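Local coordinates for protein L-Ala-D/L-Glu epimerase, a muconate lactonizing enzyme (Klebsiella pneumoniae subsp. pneumoniae MGH 78578, PDB 3FCP) that belongs to the enolase superfamily, pairing an alpha+beta N-terminal domain with a modified TIM-barrel domain that carries a magnesium ion, at residues G309-L314 with A351-P356; A185-L190 with M219-I224; W204-G209 with L236-Q241; E8-W13 with S70-Y75. All blocks are in the same frame, centred on the assembly; numbering follows the deposited sequence.

In the fold
Contact 4 comes first along the chain and lies in the N-terminal domain, where it packs helix 65-80 on strand 7-17. The other three belong to the enolase-type barrel. Contacts 2 and 3 interleave in sequence, with centres about 19 Å apart and nearest atoms about 5 Å apart. Helix 206-218 starts in contact 3 and leads into the turn of contact 2, whose strand 223-225 is followed by helix 233-242 of contact 3; together they join successive elements of the barrel's outer layer. Contact 1, on helix 307-317, lies about 36 Å from contact 3 and about 23 Å from contact 4, centre to centre, and is the barrel contact nearest to contact 4.

Contact 1 (G309-L314 with A351-P356); sequences GTVASL and ALPQTP
Val311 and Leu314, one turn apart on helix 307-317, meet Leu352 and Pro353 where the chain leaves strand 349-351, late in the modified TIM barrel of an enolase-superfamily protein. The contact between the two segments is apolar. Leu352 runs with CG anti to its backbone N (chi1 179°), which carries its end toward the helix although its CB does not point there. Its methyl CD1 lies against Leu314 CB at 3.7 Å and also touches the carbonyl carbon of Leu314, so the loop residue packs on the base of the leucine side chain. One helical turn back, Val311 offers CG2, the branch anti to the backbone N, to the ring of Pro353, with CD at 3.7 Å and CG slightly farther. The two side chains cross obliquely, a single methyl set against the CD and CG carbons of the proline ring. Val311 CG2 also reaches Leu352 CD1, more loosely, at 4.4 Å.

The polar bonds near the contact run elsewhere than between the two segments. Leu352 is tied by a backbone hydrogen bond to Thr135, and Gly309 N donates to Glu51, linking the start of this helical turn to strand 47-53 of the antiparallel sheet. Gly309 O takes two donors from one residue: Ser313 N at 3.1 Å and Ser313 OG at 2.8 Å, which approach from opposite faces of the carbonyl plane.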
loop_
_atom_site.group_PDB
_atom_site.type_symbol
_atom_site.label_atom_id
_atom_site.label_comp_id
_atom_site.label_asym_id
_atom_site.label_seq_id
_atom_site.Cartn_x
_atom_site.Cartn_y
_atom_site.Cartn_z
ATOM N N GLY A 309 38.525 5.824 20.928
ATOM C CA GLY A 309 37.282 5.584 20.213
ATOM C C GLY A 309 36.659 6.860 19.673
ATOM O O GLY A 309 36.014 6.862 18.621
ATOM N N THR A 310 36.843 7.956 20.401
ATOM C CA THR A 310 36.303 9.233 19.978
ATOM C C THR A 310 37.005 9.740 18.728
ATOM O O THR A 310 36.341 10.130 17.771
ATOM C CB THR A 310 36.409 10.276 21.105
ATOM O OG1 THR A 310 35.504 9.919 22.156
ATOM C CG2 THR A 310 36.065 11.669 20.595
ATOM N N VAL A 311 38.337 9.717 18.706
ATOM C CA VAL A 311 39.044 10.211 17.522
ATOM C C VAL A 311 38.796 9.275 16.332
ATOM O O VAL A 311 38.703 9.722 15.189
ATOM C CB VAL A 311 40.583 10.373 17.770
ATOM C CG1 VAL A 311 41.275 9.021 17.799
ATOM C CG2 VAL A 311 41.188 11.253 16.682
ATOM N N ALA A 312 38.674 7.980 16.608
ATOM C CA ALA A 312 38.402 7.006 15.551
ATOM C C ALA A 312 37.096 7.424 14.871
ATOM O O ALA A 312 37.001 7.442 13.640
ATOM C CB ALA A 312 38.263 5.611 16.146
ATOM N N SER A 313 36.095 7.772 15.681
ATOM C CA SER A 313 34.804 8.206 15.154
ATOM C C SER A 313 34.955 9.509 14.381
ATOM O O SER A 313 34.394 9.658 13.300
ATOM C CB SER A 313 33.798 8.425 16.285
ATOM O OG SER A 313 33.685 7.280 17.098
ATOM N N LEU A 314 35.705 10.458 14.940
ATOM C CA LEU A 314 35.901 11.750 14.279
ATOM C C LEU A 314 36.548 11.625 12.897
ATOM O O LEU A 314 36.205 12.367 11.989
ATOM C CB LEU A 314 36.746 12.705 15.139
ATOM C CG LEU A 314 36.191 13.588 16.273
ATOM C CD1 LEU A 314 34.866 14.241 15.875
ATOM C CD2 LEU A 314 36.012 12.776 17.503
ATOM N N ALA A 351 39.455 19.500 17.453
ATOM C CA ALA A 351 40.387 19.482 16.342
ATOM C C ALA A 351 40.731 18.048 15.976
ATOM O O ALA A 351 41.056 17.235 16.843
ATOM C CB ALA A 351 41.654 20.254 16.706
ATOM N N LEU A 352 40.653 17.741 14.686
ATOM C CA LEU A 352 40.963 16.401 14.201
ATOM C C LEU A 352 42.449 16.277 13.869
ATOM O O LEU A 352 42.965 17.008 13.028
ATOM C CB LEU A 352 40.154 16.085 12.944
ATOM C CG LEU A 352 40.438 14.702 12.353
ATOM C CD1 LEU A 352 39.852 13.627 13.261
ATOM C CD2 LEU A 352 39.842 14.606 10.961
ATOM N N PRO A 353 43.156 15.342 14.522
ATOM C CA PRO A 353 44.583 15.189 14.226
ATOM C C PRO A 353 44.762 14.795 12.761
ATOM O O PRO A 353 43.899 14.131 12.186
ATOM C CB PRO A 353 45.018 14.061 15.166
ATOM C CG PRO A 353 44.023 14.135 16.294
ATOM C CD PRO A 353 42.727 14.410 15.579
ATOM N N GLN A 354 45.864 15.210 12.146
ATOM C CA GLN A 354 46.112 14.842 10.760
ATOM C C GLN A 354 47.485 14.199 10.595
ATOM O O GLN A 354 48.065 14.222 9.514
ATOM C CB GLN A 354 45.980 16.055 9.837
ATOM C CG GLN A 354 44.545 16.541 9.621
ATOM C CD GLN A 354 43.663 15.526 8.903
ATOM O OE1 GLN A 354 43.136 14.593 9.514
ATOM N NE2 GLN A 354 43.503 15.708 7.599
ATOM N N THR A 355 47.999 13.628 11.679
ATOM C CA THR A 355 49.283 12.943 11.647
ATOM C C THR A 355 48.963 11.506 11.222
ATOM O O THR A 355 47.790 11.160 11.060
ATOM C CB THR A 355 49.951 12.972 13.033
ATOM O OG1 THR A 355 49.062 12.420 14.009
ATOM C CG2 THR A 355 50.292 14.410 13.421
ATOM N N PRO A 356 49.984 10.649 11.038
ATOM C CA PRO A 356 49.696 9.266 10.619
ATOM C C PRO A 356 48.821 8.452 11.572
ATOM O O PRO A 356 49.009 8.486 12.783
ATOM C CB PRO A 356 51.089 8.659 10.453
ATOM C CG PRO A 356 51.930 9.858 10.043
ATOM C CD PRO A 356 51.436 10.908 11.017
#

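Contact 2 (A185-L190 with M219-I224); sequences AIVEAL and MGVDLI
Val187 and Met219 bring the two backbones together, their CA atoms 7.5 Å apart, at a point where the second chain has just come off helix 206-218 through a Schellman motif, with Gly220 at a phi of 99°. Val187 carries nearly all of the contact from the helical side and uses both of its methyls. CG1, anti to the backbone N (chi1 171°), presses on the main chain and lies 3.4 Å from Met219 O. CG2 turns instead to side chains: Met219 SD is 4.3 Å away and Val221 CG2 4.4 Å, both on the same side of this methyl. The packing belongs to the outer layer of the barrel, where helix 176-189 lies beside the end of helix 206-218 and the turn into strand 223-225. Val187 also touches Ile196, and Val221 touches Val198, both on the intervening strand 195-199, which makes the valines part of the helix-to-sheet layer. Farther along the turn, Asp222 bonds through OD2 to Ser195 OG and packs on Lys211 of a neighbouring subunit. Thr245 OG1 is hydrogen-bonded to Val221 O, fastening the same turn to the approach of strand 246-249.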
loop_
_atom_site.group_PDB
_atom_site.type_symbol
_atom_site.label_atom_id
_atom_site.label_comp_id
_atom_site.label_asym_id
_atom_site.label_seq_id
_atom_site.Cartn_x
_atom_site.Cartn_y
_atom_site.Cartn_z
ATOM N N ALA A 185 11.572 24.596 30.266
ATOM C CA ALA A 185 12.358 25.548 31.051
ATOM C C ALA A 185 13.714 25.808 30.402
ATOM O O ALA A 185 14.160 26.956 30.295
ATOM C CB ALA A 185 12.551 25.021 32.471
ATOM N N ILE A 186 14.367 24.738 29.962
ATOM C CA ILE A 186 15.671 24.863 29.328
ATOM C C ILE A 186 15.562 25.591 27.994
ATOM O O ILE A 186 16.417 26.411 27.652
ATOM C CB ILE A 186 16.317 23.475 29.116
ATOM C CG1 ILE A 186 16.564 22.815 30.475
ATOM C CG2 ILE A 186 17.632 23.620 28.357
ATOM C CD1 ILE A 186 17.051 21.383 30.399
ATOM N N VAL A 187 14.507 25.295 27.243
ATOM C CA VAL A 187 14.299 25.939 25.953
ATOM C C VAL A 187 14.138 27.451 26.131
ATOM O O VAL A 187 14.714 28.236 25.380
ATOM C CB VAL A 187 13.048 25.366 25.239
ATOM C CG1 VAL A 187 12.714 26.200 24.004
ATOM C CG2 VAL A 187 13.308 23.923 24.834
ATOM N N GLU A 188 13.359 27.853 27.132
ATOM C CA GLU A 188 13.136 29.274 27.405
ATOM C C GLU A 188 14.437 29.965 27.808
ATOM O O GLU A 188 14.762 31.041 27.309
ATOM C CB GLU A 188 12.124 29.455 28.538
ATOM C CG GLU A 188 10.846 28.662 28.387
ATOM C CD GLU A 188 9.862 28.936 29.506
ATOM O OE1 GLU A 188 10.297 29.040 30.677
ATOM O OE2 GLU A 188 8.651 29.038 29.215
ATOM N N ALA A 189 15.174 29.330 28.716
ATOM C CA ALA A 189 16.432 29.867 29.223
ATOM C C ALA A 189 17.555 29.950 28.190
ATOM O O ALA A 189 18.158 31.008 28.012
ATOM C CB ALA A 189 16.892 29.047 30.424
ATOM N N LEU A 190 17.847 28.837 27.523
ATOM C CA LEU A 190 18.908 28.795 26.515
ATOM C C LEU A 190 18.302 29.099 25.150
ATOM O O LEU A 190 18.785 28.637 24.113
ATOM C CB LEU A 190 19.566 27.409 26.495
ATOM C CG LEU A 190 20.276 26.899 27.755
ATOM C CD1 LEU A 190 19.319 26.874 28.934
ATOM C CD2 LEU A 190 20.818 25.501 27.493
ATOM N N MET A 219 7.247 23.473 21.302
ATOM C CA MET A 219 8.086 24.390 22.066
ATOM C C MET A 219 9.388 24.773 21.357
ATOM O O MET A 219 10.190 25.530 21.891
ATOM C CB MET A 219 8.370 23.842 23.479
ATOM C CG MET A 219 9.042 22.473 23.568
ATOM S SD MET A 219 9.512 21.990 25.274
ATOM C CE MET A 219 8.038 21.316 25.854
ATOM N N GLY A 220 9.599 24.255 20.151
ATOM C CA GLY A 220 10.794 24.622 19.409
ATOM C C GLY A 220 11.991 23.688 19.422
ATOM O O GLY A 220 13.067 24.060 18.955
ATOM N N VAL A 221 11.826 22.482 19.951
ATOM C CA VAL A 221 12.927 21.524 19.974
ATOM C C VAL A 221 13.283 21.203 18.518
ATOM O O VAL A 221 12.398 20.937 17.706
ATOM C CB VAL A 221 12.516 20.249 20.734
ATOM C CG1 VAL A 221 13.623 19.201 20.673
ATOM C CG2 VAL A 221 12.209 20.608 22.181
ATOM N N ASP A 222 14.573 21.243 18.191
ATOM C CA ASP A 222 15.028 20.999 16.822
ATOM C C ASP A 222 15.145 19.542 16.416
ATOM O O ASP A 222 15.058 19.214 15.232
ATOM C CB ASP A 222 16.393 21.651 16.581
ATOM C CG ASP A 222 16.364 23.155 16.740
ATOM O OD1 ASP A 222 15.353 23.778 16.363
ATOM O OD2 ASP A 222 17.369 23.711 17.225
ATOM N N LEU A 223 15.355 18.670 17.392
ATOM C CA LEU A 223 15.530 17.256 17.093
ATOM C C LEU A 223 15.136 16.391 18.282
ATOM O O LEU A 223 15.480 16.696 19.423
ATOM C CB LEU A 223 16.999 17.010 16.736
ATOM C CG LEU A 223 17.447 15.649 16.192
ATOM C CD1 LEU A 223 16.896 15.453 14.778
ATOM C CD2 LEU A 223 18.976 15.600 16.179
ATOM N N ILE A 224 14.416 15.310 18.008
ATOM C CA ILE A 224 13.983 14.378 19.048
ATOM C C ILE A 224 14.627 13.032 18.728
ATOM O O ILE A 224 14.339 12.442 17.685
ATOM C CB ILE A 224 12.447 14.195 19.039
ATOM C CG1 ILE A 224 11.751 15.554 19.193
ATOM C CG2 ILE A 224 12.035 13.250 20.170
ATOM C CD1 ILE A 224 10.221 15.492 19.010
#

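Contact 3 (W204-G209 with L236-Q241); sequences WDAATG and LVRLSQ
Ala206 and Gly209 at the start of helix 206-218 face Arg238 and Leu239 of helix 233-242, two successive helices on the outside of the enolase-type barrel. The apolar part is thin, because the first helix offers only a methyl and a bare backbone. Leu239 brings CD2 to within 4.2 Å of Gly209 O, close to the carbonyl group, the glycine having no side chain to offer. Arg238 starts out extended and then bends at chi3 (57°), bringing its guanidinium to Ala206, whose CB lies at the edge near the guanidinium plane, 3.8 Å from NH2.

One water supplies the polar link. It donates to Ala206 O at 2.9 Å and accepts from Arg238 NH2 at 2.9 Å, joining a first-turn carbonyl to the charged group. Thr268 of a neighbouring subunit packs on both Ala206 and Arg238, placing the bridge beside a subunit interface.

Within each segment, further bonds fix the helices. Ser240 OG donates to Val237 O, and the same hydroxyl is hydrogen-bonded to Thr268 N of its own chain. Asp205 is the N-cap of helix 206-218, and Thr208 lays CG2 over one face of the Trp204 ring, toward its rim. Thr208 N donates to Asp205 OD2 at 2.8 Å with an N-H...acceptor angle of 165°, reaching the oxygen from above the carboxylate plane.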
loop_
_atom_site.group_PDB
_atom_site.type_symbol
_atom_site.label_atom_id
_atom_site.label_comp_id
_atom_site.label_asym_id
_atom_site.label_seq_id
_atom_site.Cartn_x
_atom_site.Cartn_y
_atom_site.Cartn_z
ATOM N N TRP A 204 9.722 6.071 25.781
ATOM C CA TRP A 204 8.283 6.218 25.595
ATOM C C TRP A 204 7.516 5.179 24.807
ATOM O O TRP A 204 7.983 4.660 23.795
ATOM C CB TRP A 204 7.960 7.580 24.978
ATOM C CG TRP A 204 8.328 8.759 25.825
ATOM C CD1 TRP A 204 8.498 8.782 27.182
ATOM C CD2 TRP A 204 8.509 10.104 25.376
ATOM N NE1 TRP A 204 8.772 10.062 27.605
ATOM C CE2 TRP A 204 8.787 10.894 26.517
ATOM C CE3 TRP A 204 8.463 10.722 24.118
ATOM C CZ2 TRP A 204 9.014 12.270 26.436
ATOM C CZ3 TRP A 204 8.687 12.088 24.038
ATOM C CH2 TRP A 204 8.960 12.848 25.192
ATOM N N ASP A 205 6.311 4.901 25.288
ATOM C CA ASP A 205 5.401 3.993 24.618
ATOM C C ASP A 205 4.852 4.863 23.485
ATOM O O ASP A 205 5.042 6.083 23.492
ATOM C CB ASP A 205 4.259 3.597 25.553
ATOM C CG ASP A 205 3.529 4.808 26.112
ATOM O OD1 ASP A 205 4.017 5.390 27.100
ATOM O OD2 ASP A 205 2.480 5.190 25.553
ATOM N N ALA A 206 4.161 4.247 22.534
ATOM C CA ALA A 206 3.602 4.954 21.383
ATOM C C ALA A 206 2.682 6.134 21.709
ATOM O O ALA A 206 2.774 7.193 21.083
ATOM C CB ALA A 206 2.867 3.964 20.481
ATOM N N ALA A 207 1.790 5.954 22.677
ATOM C CA ALA A 207 0.855 7.014 23.057
ATOM C C ALA A 207 1.575 8.193 23.725
ATOM O O ALA A 207 1.328 9.356 23.403
ATOM C CB ALA A 207 -0.229 6.443 23.992
ATOM N N THR A 208 2.471 7.885 24.654
ATOM C CA THR A 208 3.238 8.911 25.345
ATOM C C THR A 208 4.131 9.619 24.327
ATOM O O THR A 208 4.317 10.830 24.381
ATOM C CB THR A 208 4.114 8.280 26.447
ATOM O OG1 THR A 208 3.267 7.643 27.415
ATOM C CG2 THR A 208 4.981 9.340 27.131
ATOM N N GLY A 209 4.679 8.848 23.394
ATOM C CA GLY A 209 5.546 9.419 22.378
ATOM C C GLY A 209 4.850 10.420 21.471
ATOM O O GLY A 209 5.412 11.477 21.157
ATOM N N LEU A 236 8.160 4.700 15.252
ATOM C CA LEU A 236 9.189 5.677 14.903
ATOM C C LEU A 236 8.881 6.279 13.528
ATOM O O LEU A 236 8.948 7.489 13.342
ATOM C CB LEU A 236 10.578 5.025 14.881
ATOM C CG LEU A 236 11.736 6.009 14.668
ATOM C CD1 LEU A 236 11.850 6.915 15.896
ATOM C CD2 LEU A 236 13.045 5.260 14.458
ATOM N N VAL A 237 8.543 5.426 12.568
ATOM C CA VAL A 237 8.215 5.886 11.224
ATOM C C VAL A 237 6.993 6.795 11.222
ATOM O O VAL A 237 6.997 7.849 10.581
ATOM C CB VAL A 237 7.942 4.695 10.277
ATOM C CG1 VAL A 237 7.405 5.194 8.940
ATOM C CG2 VAL A 237 9.236 3.897 10.074
ATOM N N ARG A 238 5.946 6.382 11.933
ATOM C CA ARG A 238 4.715 7.163 12.002
ATOM C C ARG A 238 5.006 8.543 12.598
ATOM O O ARG A 238 4.557 9.566 12.077
ATOM C CB ARG A 238 3.669 6.427 12.851
ATOM C CG ARG A 238 2.334 7.160 12.973
ATOM C CD ARG A 238 1.298 6.337 13.751
ATOM N NE ARG A 238 1.746 5.975 15.094
ATOM C CZ ARG A 238 2.024 4.734 15.481
ATOM N NH1 ARG A 238 1.895 3.729 14.625
ATOM N NH2 ARG A 238 2.448 4.499 16.717
ATOM N N LEU A 239 5.767 8.563 13.683
ATOM C CA LEU A 239 6.121 9.821 14.324
ATOM C C LEU A 239 6.920 10.713 13.364
ATOM O O LEU A 239 6.655 11.906 13.267
ATOM C CB LEU A 239 6.927 9.551 15.598
ATOM C CG LEU A 239 6.132 8.882 16.724
ATOM C CD1 LEU A 239 7.073 8.344 17.784
ATOM C CD2 LEU A 239 5.150 9.894 17.322
ATOM N N SER A 240 7.867 10.133 12.629
ATOM C CA SER A 240 8.674 10.927 11.701
ATOM C C SER A 240 7.826 11.537 10.589
ATOM O O SER A 240 8.196 12.546 9.998
ATOM C CB SER A 240 9.793 10.076 11.079
ATOM O OG SER A 240 9.306 9.215 10.060
ATOM N N GLN A 241 6.685 10.921 10.306
ATOM C CA GLN A 241 5.801 11.423 9.260
ATOM C C GLN A 241 4.753 12.416 9.768
ATOM O O GLN A 241 4.190 13.174 8.981
ATOM C CB GLN A 241 5.106 10.249 8.560
ATOM C CG GLN A 241 6.043 9.401 7.694
ATOM C CD GLN A 241 5.443 8.058 7.302
ATOM O OE1 GLN A 241 6.036 7.300 6.532
ATOM N NE2 GLN A 241 4.268 7.754 7.837
HETATM O O HOH W 1 3.473 6.721 18.261
#

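Contact 4 (E8-W13 with S70-Y75); sequences EQIESW and SAITHY
Ser12 and Thr73 turn their hydroxyls toward each other without bonding: Ser12 OG and Thr73 OG1 remain 3.8 Å apart, and Thr73 OG1 is hydrogen-bonded instead to Ser69 O in its own helix. Ser12 OG stands between the backbone N and the carbonyl carbon (chi1 68°), which points it at the helix, where it also lies 3.8 Å from Ile72 CG2. A polar oxygen thus rests on a methyl at the centre of the contact.

Ile72 is the main helical partner. Its CG2, anti to the backbone N, touches both CB and OG of Ser12, and it meets Ile10 CG2 at 4.1 Å, the two isoleucine side chains crossing at about a right angle. Ile10 and Ser12, two residues apart on strand 7-17, both direct CB toward the helix, while Glu11 between them points away and forms a salt bridge with Arg39.

This is helix-on-sheet packing in the N-terminal domain of the enolase superfamily. Helix 65-80 runs nearly antiparallel to outer strand 7-17 of the three-stranded sheet, the local axes 8.8 Å apart and 150° between their directions. Residues 71-75 form a wider pi-type turn, and a classic beta bulge at Glu8 and Gln9, opposite Thr41, precedes the contact on the strand. At the far end of the helical segment, Tyr75 OH bonds to Glu66 of a neighbouring subunit.

With Thr73 OG1 already engaged by Ser69 O, these two segments meet through van der Waals packing of the isoleucine methyls and the serine, without a directional polar bond between them.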
loop_
_atom_site.group_PDB
_atom_site.type_symbol
_atom_site.label_atom_id
_atom_site.label_comp_id
_atom_site.label_asym_id
_atom_site.label_seq_id
_atom_site.Cartn_x
_atom_site.Cartn_y
_atom_site.Cartn_z
ATOM N N GLU A 8 50.388 -10.123 13.608
ATOM C CA GLU A 8 51.145 -11.073 14.406
ATOM C C GLU A 8 50.571 -11.259 15.789
ATOM O O GLU A 8 50.587 -12.361 16.330
ATOM C CB GLU A 8 52.611 -10.647 14.509
ATOM C CG GLU A 8 53.416 -11.042 13.291
ATOM C CD GLU A 8 54.904 -11.178 13.576
ATOM O OE1 GLU A 8 55.585 -11.867 12.784
ATOM O OE2 GLU A 8 55.388 -10.598 14.577
ATOM N N GLN A 9 50.054 -10.184 16.364
ATOM C CA GLN A 9 49.480 -10.289 17.689
ATOM C C GLN A 9 48.365 -9.281 17.927
ATOM O O GLN A 9 48.329 -8.211 17.316
ATOM C CB GLN A 9 50.567 -10.109 18.755
ATOM C CG GLN A 9 50.076 -10.436 20.153
ATOM C CD GLN A 9 49.614 -11.885 20.277
ATOM O OE1 GLN A 9 50.430 -12.798 20.443
ATOM N NE2 GLN A 9 48.303 -12.103 20.173
ATOM N N ILE A 10 47.454 -9.654 18.817
ATOM C CA ILE A 10 46.334 -8.815 19.199
ATOM C C ILE A 10 46.207 -8.914 20.716
ATOM O O ILE A 10 46.076 -10.005 21.270
ATOM C CB ILE A 10 45.005 -9.281 18.530
ATOM C CG1 ILE A 10 45.068 -9.046 17.019
ATOM C CG2 ILE A 10 43.829 -8.518 19.121
ATOM C CD1 ILE A 10 43.838 -9.534 16.251
ATOM N N GLU A 11 46.278 -7.770 21.380
ATOM C CA GLU A 11 46.162 -7.698 22.832
ATOM C C GLU A 11 44.940 -6.838 23.130
ATOM O O GLU A 11 44.543 -6.023 22.304
ATOM C CB GLU A 11 47.384 -7.001 23.435
ATOM C CG GLU A 11 48.732 -7.647 23.169
ATOM C CD GLU A 11 49.877 -6.682 23.438
ATOM O OE1 GLU A 11 50.208 -5.881 22.536
ATOM O OE2 GLU A 11 50.434 -6.710 24.560
ATOM N N SER A 12 44.344 -7.022 24.302
ATOM C CA SER A 12 43.201 -6.214 24.699
ATOM C C SER A 12 43.127 -6.177 26.216
ATOM O O SER A 12 43.536 -7.118 26.895
ATOM C CB SER A 12 41.891 -6.754 24.102
ATOM O OG SER A 12 41.523 -8.004 24.652
ATOM N N TRP A 13 42.621 -5.070 26.741
ATOM C CA TRP A 13 42.501 -4.879 28.179
ATOM C C TRP A 13 41.200 -4.169 28.490
ATOM O O TRP A 13 40.727 -3.353 27.693
ATOM C CB TRP A 13 43.618 -3.978 28.698
ATOM C CG TRP A 13 45.008 -4.377 28.325
ATOM C CD1 TRP A 13 45.877 -5.121 29.070
ATOM C CD2 TRP A 13 45.720 -3.985 27.147
ATOM N NE1 TRP A 13 47.092 -5.209 28.431
ATOM C CE2 TRP A 13 47.022 -4.521 27.248
ATOM C CE3 TRP A 13 45.384 -3.230 26.015
ATOM C CZ2 TRP A 13 47.995 -4.325 26.259
ATOM C CZ3 TRP A 13 46.353 -3.033 25.029
ATOM C CH2 TRP A 13 47.643 -3.579 25.160
ATOM N N SER A 70 35.790 -10.750 25.554
ATOM C CA SER A 70 35.697 -12.169 25.238
ATOM C C SER A 70 35.705 -12.403 23.724
ATOM O O SER A 70 36.414 -13.275 23.235
ATOM C CB SER A 70 34.411 -12.748 25.841
ATOM O OG SER A 70 34.163 -14.053 25.352
ATOM N N ALA A 71 34.912 -11.626 22.988
ATOM C CA ALA A 71 34.849 -11.764 21.533
ATOM C C ALA A 71 36.233 -11.551 20.917
ATOM O O ALA A 71 36.648 -12.290 20.030
ATOM C CB ALA A 71 33.858 -10.764 20.951
ATOM N N ILE A 72 36.947 -10.543 21.405
ATOM C CA ILE A 72 38.282 -10.246 20.898
ATOM C C ILE A 72 39.287 -11.355 21.212
ATOM O O ILE A 72 39.996 -11.834 20.327
ATOM C CB ILE A 72 38.797 -8.910 21.481
ATOM C CG1 ILE A 72 37.939 -7.763 20.943
ATOM C CG2 ILE A 72 40.279 -8.712 21.131
ATOM C CD1 ILE A 72 38.176 -6.431 21.618
ATOM N N THR A 73 39.337 -11.766 22.473
ATOM C CA THR A 73 40.269 -12.803 22.911
ATOM C C THR A 73 40.030 -14.191 22.315
ATOM O O THR A 73 40.928 -14.775 21.711
ATOM C CB THR A 73 40.253 -12.952 24.452
ATOM O OG1 THR A 73 40.616 -11.705 25.058
ATOM C CG2 THR A 73 41.246 -14.039 24.899
ATOM N N HIS A 74 38.816 -14.708 22.477
ATOM C CA HIS A 74 38.491 -16.052 22.007
ATOM C C HIS A 74 38.148 -16.268 20.545
ATOM O O HIS A 74 38.326 -17.374 20.039
ATOM C CB HIS A 74 37.349 -16.632 22.838
ATOM C CG HIS A 74 37.690 -16.827 24.280
ATOM N ND1 HIS A 74 37.689 -15.794 25.192
ATOM C CD2 HIS A 74 38.059 -17.936 24.965
ATOM C CE1 HIS A 74 38.043 -16.258 26.378
ATOM N NE2 HIS A 74 38.273 -17.553 26.267
ATOM N N TYR A 75 37.662 -15.236 19.862
ATOM C CA TYR A 75 37.255 -15.403 18.473
ATOM C C TYR A 75 37.981 -14.564 17.432
ATOM O O TYR A 75 38.533 -15.105 16.478
ATOM C CB TYR A 75 35.741 -15.183 18.377
ATOM C CG TYR A 75 34.968 -16.213 19.174
ATOM C CD1 TYR A 75 34.770 -17.500 18.673
ATOM C CD2 TYR A 75 34.511 -15.930 20.460
ATOM C CE1 TYR A 75 34.138 -18.485 19.439
ATOM C CE2 TYR A 75 33.880 -16.910 21.237
ATOM C CZ TYR A 75 33.700 -18.184 20.719
ATOM O OH TYR A 75 33.110 -19.165 21.484
#